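Local coordinates for Glyoxalase/bleomycin resistance protein/dioxygenase (Albidiferax ferrireducens T118, PDB 4QB5) that probably acts as a dioxygenase of the glyoxalase/bleomycin resistance (vicinal oxygen chelate) superfamily, although its substrate and exact reaction remain undefined, at residues Val27-Asn32 with Phe69-Pro74; Ala100-Gly105 with Ala130-Pro135. One frame throughout, in Å; residues are numbered along the deposited sequence.

Contact 1. Residues Val27-Asn32 with Phe69-Pro74; sequences VMVGVN and FGITTP
Val27 to Gly30 pair with Phe69 to Thr72 as neighbouring parallel strands, 24° apart in direction. Four backbone hydrogen bonds alternate in direction along the pairing: Gly70 N donates to Val27 O (2.8 Å), Val29 N to Gly70 O, Thr72 N to Val29 O, and Val31 N to Thr72 O (2.8 Å). The same carbonyls are approached by CA-H groups, the shortest being Met28 CA to Gly70 O at 3.2 Å.

Apolar packing differs on the two faces. On one, with chi1 at -62°, Val29 sets CG1 anti to the carbonyl carbon, and CG2, lodged between the backbone N and that carbon, reaches Phe69 CZ at 3.7 Å and also Ile71 CG2. Val31 CG1 meets Ile71 CB at 3.8 Å. Tyr41 of helix 34-46 closes over Phe69 and Ile71 here. On the other face Met28, modelled as selenomethionine, bends at chi2 and chi3 so that SE lies 3.7 Å from Gly70 CA, where glycine presents no side chain. Its CE continues to Thr72 CB, the two side chains crossing at about a right angle.

Polar links finish the end of the pair. Thr72 OG1 donates to Thr73 O from above the carbonyl plane, while a water donates to Val31 O (2.7 Å).

Val27 and Met28 also form an antiparallel ladder with a strand of the second subunit. The chemistry is that of a sheet interior: the four N-H and C=O pairs satisfy each other, valine, isoleucine and phenylalanine pack on one face while selenomethionine and threonine share the other, and the sheet runs on across the dimer interface.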
loop_
_atom_site.group_PDB
_atom_site.type_symbol
_atom_site.label_atom_id
_atom_site.label_comp_id
_atom_site.label_asym_id
_atom_site.label_seq_id
_atom_site.Cartn_x
_atom_site.Cartn_y
_atom_site.Cartn_z
ATOM N N VAL C 27 -4.028 -3.991 -0.756
ATOM C CA VAL C 27 -3.141 -3.112 -1.467
ATOM C C VAL C 27 -2.936 -3.695 -2.841
ATOM O O VAL C 27 -2.628 -4.928 -2.981
ATOM C CB VAL C 27 -1.766 -2.945 -0.760
ATOM C CG1 VAL C 27 -0.889 -1.927 -1.489
ATOM C CG2 VAL C 27 -1.926 -2.537 0.672
HETATM N N MSE C 28 -3.098 -2.859 -3.874
HETATM C CA MSE C 28 -2.841 -3.264 -5.265
HETATM C C MSE C 28 -1.672 -2.467 -5.740
HETATM O O MSE C 28 -1.467 -1.288 -5.276
HETATM C CB MSE C 28 -4.019 -2.907 -6.153
HETATM C CG MSE C 28 -5.363 -3.247 -5.571
HETATM SE SE MSE C 28 -5.558 -5.227 -5.524
HETATM C CE MSE C 28 -5.556 -5.448 -7.489
ATOM N N VAL C 29 -0.827 -3.065 -6.569
ATOM C CA VAL C 29 0.177 -2.320 -7.337
ATOM C C VAL C 29 -0.012 -2.610 -8.813
ATOM O O VAL C 29 -0.507 -3.659 -9.195
ATOM C CB VAL C 29 1.649 -2.613 -6.937
ATOM C CG1 VAL C 29 1.903 -2.214 -5.485
ATOM C CG2 VAL C 29 2.030 -4.083 -7.165
ATOM N N GLY C 30 0.417 -1.669 -9.651
ATOM C CA GLY C 30 0.325 -1.876 -11.088
ATOM C C GLY C 30 1.510 -2.583 -11.666
ATOM O O GLY C 30 2.639 -2.371 -11.256
ATOM N N VAL C 31 1.273 -3.508 -12.582
ATOM C CA VAL C 31 2.396 -4.180 -13.243
ATOM C C VAL C 31 2.184 -4.162 -14.760
ATOM O O VAL C 31 1.052 -4.088 -15.219
ATOM C CB VAL C 31 2.524 -5.654 -12.751
ATOM C CG1 VAL C 31 2.685 -5.695 -11.259
ATOM C CG2 VAL C 31 1.322 -6.503 -13.148
ATOM N N ASN C 32 3.267 -4.207 -15.525
ATOM C CA ASN C 32 3.190 -4.141 -16.975
ATOM C C ASN C 32 3.229 -5.518 -17.617
ATOM O O ASN C 32 2.837 -5.665 -18.768
ATOM C CB ASN C 32 4.231 -3.154 -17.541
ATOM C CG ASN C 32 3.790 -1.640 -17.354
ATOM O OD1 ASN C 32 4.587 -0.755 -16.890
ATOM N ND2 ASN C 32 2.539 -1.342 -17.744
ATOM N N PHE C 69 -3.095 -8.783 -0.988
ATOM C CA PHE C 69 -2.242 -8.039 -1.904
ATOM C C PHE C 69 -2.597 -8.410 -3.298
ATOM O O PHE C 69 -2.842 -9.601 -3.576
ATOM C CB PHE C 69 -0.763 -8.387 -1.671
ATOM C CG PHE C 69 0.151 -7.818 -2.698
ATOM C CD1 PHE C 69 0.404 -6.445 -2.775
ATOM C CD2 PHE C 69 0.861 -8.665 -3.549
ATOM C CE1 PHE C 69 1.241 -5.918 -3.737
ATOM C CE2 PHE C 69 1.707 -8.132 -4.525
ATOM C CZ PHE C 69 1.943 -6.767 -4.572
ATOM N N GLY C 70 -2.569 -7.433 -4.205
ATOM C CA GLY C 70 -2.830 -7.738 -5.614
ATOM C C GLY C 70 -1.927 -7.037 -6.596
ATOM O O GLY C 70 -1.426 -5.927 -6.348
ATOM N N ILE C 71 -1.666 -7.700 -7.710
ATOM C CA ILE C 71 -0.954 -7.092 -8.829
ATOM C C ILE C 71 -1.965 -6.957 -9.953
ATOM O O ILE C 71 -2.855 -7.847 -10.142
ATOM C CB ILE C 71 0.281 -7.880 -9.280
ATOM C CG1 ILE C 71 -0.070 -9.356 -9.593
ATOM C CG2 ILE C 71 1.349 -7.758 -8.208
ATOM C CD1 ILE C 71 1.087 -10.128 -10.147
ATOM N N THR C 72 -1.904 -5.826 -10.654
ATOM C CA THR C 72 -2.951 -5.536 -11.643
ATOM C C THR C 72 -2.398 -4.828 -12.856
ATOM O O THR C 72 -1.455 -4.033 -12.780
ATOM C CB THR C 72 -4.144 -4.704 -11.033
ATOM O OG1 THR C 72 -5.248 -4.677 -11.960
ATOM C CG2 THR C 72 -3.746 -3.231 -10.734
ATOM N N THR C 73 -3.004 -5.133 -13.996
ATOM C CA THR C 73 -2.942 -4.291 -15.180
ATOM C C THR C 73 -3.793 -3.043 -14.854
ATOM O O THR C 73 -4.913 -3.183 -14.370
ATOM C CB THR C 73 -3.589 -5.029 -16.399
ATOM O OG1 THR C 73 -2.740 -6.123 -16.718
ATOM C CG2 THR C 73 -3.618 -4.096 -17.641
ATOM N N PRO C 74 -3.251 -1.831 -15.054
ATOM C CA PRO C 74 -4.068 -0.657 -14.625
ATOM C C PRO C 74 -5.394 -0.593 -15.352
ATOM O O PRO C 74 -5.442 -0.762 -16.575
ATOM C CB PRO C 74 -3.193 0.529 -15.010
ATOM C CG PRO C 74 -1.767 -0.025 -14.868
ATOM C CD PRO C 74 -1.877 -1.465 -15.380
HETATM O O HOH W 1 -0.256 -5.704 -16.929
#

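Contact 2. Residues Ala100-Gly105 with Ala130-Pro135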
loop_
_atom_site.group_PDB
_atom_site.type_symbol
_atom_site.label_atom_id
_atom_site.label_comp_id
_atom_site.label_asym_id
_atom_site.label_seq_id
_atom_site.Cartn_x
_atom_site.Cartn_y
_atom_site.Cartn_z
ATOM N N ALA C 100 15.314 -14.119 3.491
ATOM C CA ALA C 100 14.797 -15.095 2.452
ATOM C C ALA C 100 13.948 -14.412 1.388
ATOM O O ALA C 100 14.035 -14.682 0.201
ATOM C CB ALA C 100 13.934 -16.108 3.191
ATOM N N PHE C 101 13.124 -13.466 1.833
ATOM C CA PHE C 101 12.385 -12.563 0.936
ATOM C C PHE C 101 13.291 -11.802 -0.020
ATOM O O PHE C 101 13.070 -11.802 -1.218
ATOM C CB PHE C 101 11.656 -11.581 1.883
ATOM C CG PHE C 101 10.905 -10.460 1.253
ATOM C CD1 PHE C 101 9.514 -10.534 1.183
ATOM C CD2 PHE C 101 11.518 -9.244 1.003
ATOM C CE1 PHE C 101 8.766 -9.446 0.744
ATOM C CE2 PHE C 101 10.773 -8.137 0.553
ATOM C CZ PHE C 101 9.395 -8.241 0.438
ATOM N N HIS C 102 14.302 -11.158 0.542
ATOM C CA HIS C 102 15.249 -10.395 -0.213
ATOM C C HIS C 102 15.938 -11.290 -1.244
ATOM O O HIS C 102 16.017 -10.936 -2.412
ATOM C CB HIS C 102 16.261 -9.686 0.696
ATOM C CG HIS C 102 17.198 -8.798 -0.045
ATOM N ND1 HIS C 102 16.981 -7.443 -0.215
ATOM C CD2 HIS C 102 18.363 -9.063 -0.662
ATOM C CE1 HIS C 102 17.957 -6.923 -0.926
ATOM N NE2 HIS C 102 18.814 -7.886 -1.204
ATOM N N ALA C 103 16.409 -12.459 -0.808
ATOM C CA ALA C 103 17.039 -13.393 -1.724
ATOM C C ALA C 103 16.086 -13.850 -2.843
ATOM O O ALA C 103 16.492 -13.945 -3.995
ATOM C CB ALA C 103 17.610 -14.619 -0.948
ATOM N N ALA C 104 14.856 -14.200 -2.509
ATOM C CA ALA C 104 13.948 -14.643 -3.503
ATOM C C ALA C 104 13.699 -13.514 -4.510
ATOM O O ALA C 104 13.647 -13.737 -5.735
ATOM C CB ALA C 104 12.653 -15.070 -2.867
ATOM N N GLY C 105 13.645 -12.290 -4.000
ATOM C CA GLY C 105 13.415 -11.148 -4.864
ATOM C C GLY C 105 14.497 -10.959 -5.888
ATOM O O GLY C 105 14.190 -10.807 -7.101
ATOM N N ALA C 130 14.301 -5.425 4.891
ATOM C CA ALA C 130 14.951 -5.747 3.630
ATOM C C ALA C 130 14.157 -5.111 2.492
ATOM O O ALA C 130 12.964 -5.460 2.308
ATOM C CB ALA C 130 14.970 -7.282 3.454
ATOM N N TYR C 131 14.795 -4.225 1.748
ATOM C CA TYR C 131 14.187 -3.471 0.667
ATOM C C TYR C 131 14.471 -3.998 -0.716
ATOM O O TYR C 131 15.568 -4.395 -0.996
ATOM C CB TYR C 131 14.629 -2.003 0.700
ATOM C CG TYR C 131 13.979 -1.128 1.798
ATOM C CD1 TYR C 131 12.781 -0.449 1.579
ATOM C CD2 TYR C 131 14.592 -0.975 3.026
ATOM C CE1 TYR C 131 12.204 0.367 2.556
ATOM C CE2 TYR C 131 14.030 -0.177 4.028
ATOM C CZ TYR C 131 12.834 0.483 3.794
ATOM O OH TYR C 131 12.323 1.299 4.790
ATOM N N LEU C 132 13.481 -3.925 -1.605
ATOM C CA LEU C 132 13.625 -4.299 -3.029
ATOM C C LEU C 132 12.793 -3.389 -3.910
ATOM O O LEU C 132 11.871 -2.732 -3.431
ATOM C CB LEU C 132 13.009 -5.693 -3.320
ATOM C CG LEU C 132 13.651 -6.895 -2.695
ATOM C CD1 LEU C 132 12.671 -8.061 -2.772
ATOM C CD2 LEU C 132 14.981 -7.215 -3.408
ATOM N N ARG C 133 13.084 -3.414 -5.195
ATOM C CA ARG C 133 12.123 -2.986 -6.221
ATOM C C ARG C 133 11.707 -4.242 -6.945
ATOM O O ARG C 133 12.591 -5.037 -7.337
ATOM C CB ARG C 133 12.752 -1.989 -7.226
ATOM C CG ARG C 133 13.085 -0.677 -6.528
ATOM C CD ARG C 133 13.482 0.444 -7.444
ATOM N NE ARG C 133 12.946 1.707 -6.907
ATOM C CZ ARG C 133 13.520 2.478 -5.999
ATOM N NH1 ARG C 133 14.733 2.180 -5.461
ATOM N NH2 ARG C 133 12.891 3.605 -5.669
ATOM N N ASP C 134 10.420 -4.351 -7.207
ATOM C CA ASP C 134 9.888 -5.411 -8.034
ATOM C C ASP C 134 10.276 -5.130 -9.521
ATOM O O ASP C 134 10.938 -4.130 -9.837
ATOM C CB ASP C 134 8.388 -5.660 -7.727
ATOM C CG ASP C 134 7.430 -4.689 -8.422
ATOM O OD1 ASP C 134 7.858 -3.795 -9.203
ATOM O OD2 ASP C 134 6.178 -4.832 -8.179
ATOM N N PRO C 135 9.935 -6.039 -10.404
ATOM C CA PRO C 135 10.310 -5.908 -11.811
ATOM C C PRO C 135 9.776 -4.660 -12.441
ATOM O O PRO C 135 10.364 -4.224 -13.382
ATOM C CB PRO C 135 9.678 -7.152 -12.473
ATOM C CG PRO C 135 9.661 -8.159 -11.364
ATOM C CD PRO C 135 9.348 -7.356 -10.106
#
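Phe101, His102 and Gly105 of helix 95-107 receive Leu132 from strand 127-133, a helix-on-sheet contact within the alpha/beta vicinal oxygen chelate fold. The two short segments run nearly side by side, 21° apart, with axes 8.2 Å from each other at their nearest. Side chains bridge most of the gap, and no clear hydrogen bond crosses it.

Leu132 carries its CG opposite the carbonyl carbon, and the isobutyl fork points from the strand to the helix, one methyl towards each of two aromatic rings. The methyls have separate tasks. CD2 sits over one face of the His102 imidazole, 4.1 Å from the ring centroid and 27° off the normal, a CH-pi contact. CD1 instead meets Phe101 CE2 at 3.8 Å as the two side chains slide past each other in opposite directions.

Phe101 and His102 share the same first torsion, CG trans to the backbone N (chi1 175° for Phe101), but the helical step between them sends their rings to different flanks of Leu132. Phe101 also brings CE2 within 3.9 Å of Ala130 O, an oblique approach to the ring. His102 uses its CB as well, which touches Ala130 CB at 3.9 Å, while an edge of its imidazole faces Tyr131 O close to the ring plane.

Other elements pack around it: Leu44 of helix 34-46 lies on both Phe101 and Leu132, whereas Thr112 and Pro117 of strand 111-120 lie against His102. One turn along the helix from Phe101, where Gly105 has no side chain, the backbone itself becomes the contact surface, and Leu132 CD1 approaches Gly105 CA to 3.8 Å.

In the fold
From the N terminus, strand 24-30 enters contact 1 and is rejoined by strand 67-72 after 36 residues that include helix 34-46 and strand 59-64. Contact 1 closes before contact 2 opens: segment 100-105 of helix 95-107 then meets segment 130-135 after 24 residues containing strand 111-120. The two closures follow in series, neither nested nor crossed, with centres about 17 Å apart on opposite sides of the chain's centre. The strands of contact 1 lie in one mixed sheet and strand 127-133 of contact 2 in the other, both ordered 1-4-3-2. Helix 34-46 bridges them: Tyr41, which packs on contact 1, bonds Asp134 through its hydroxyl, and Asp134 in turn holds Asp136, on which Val31 packs.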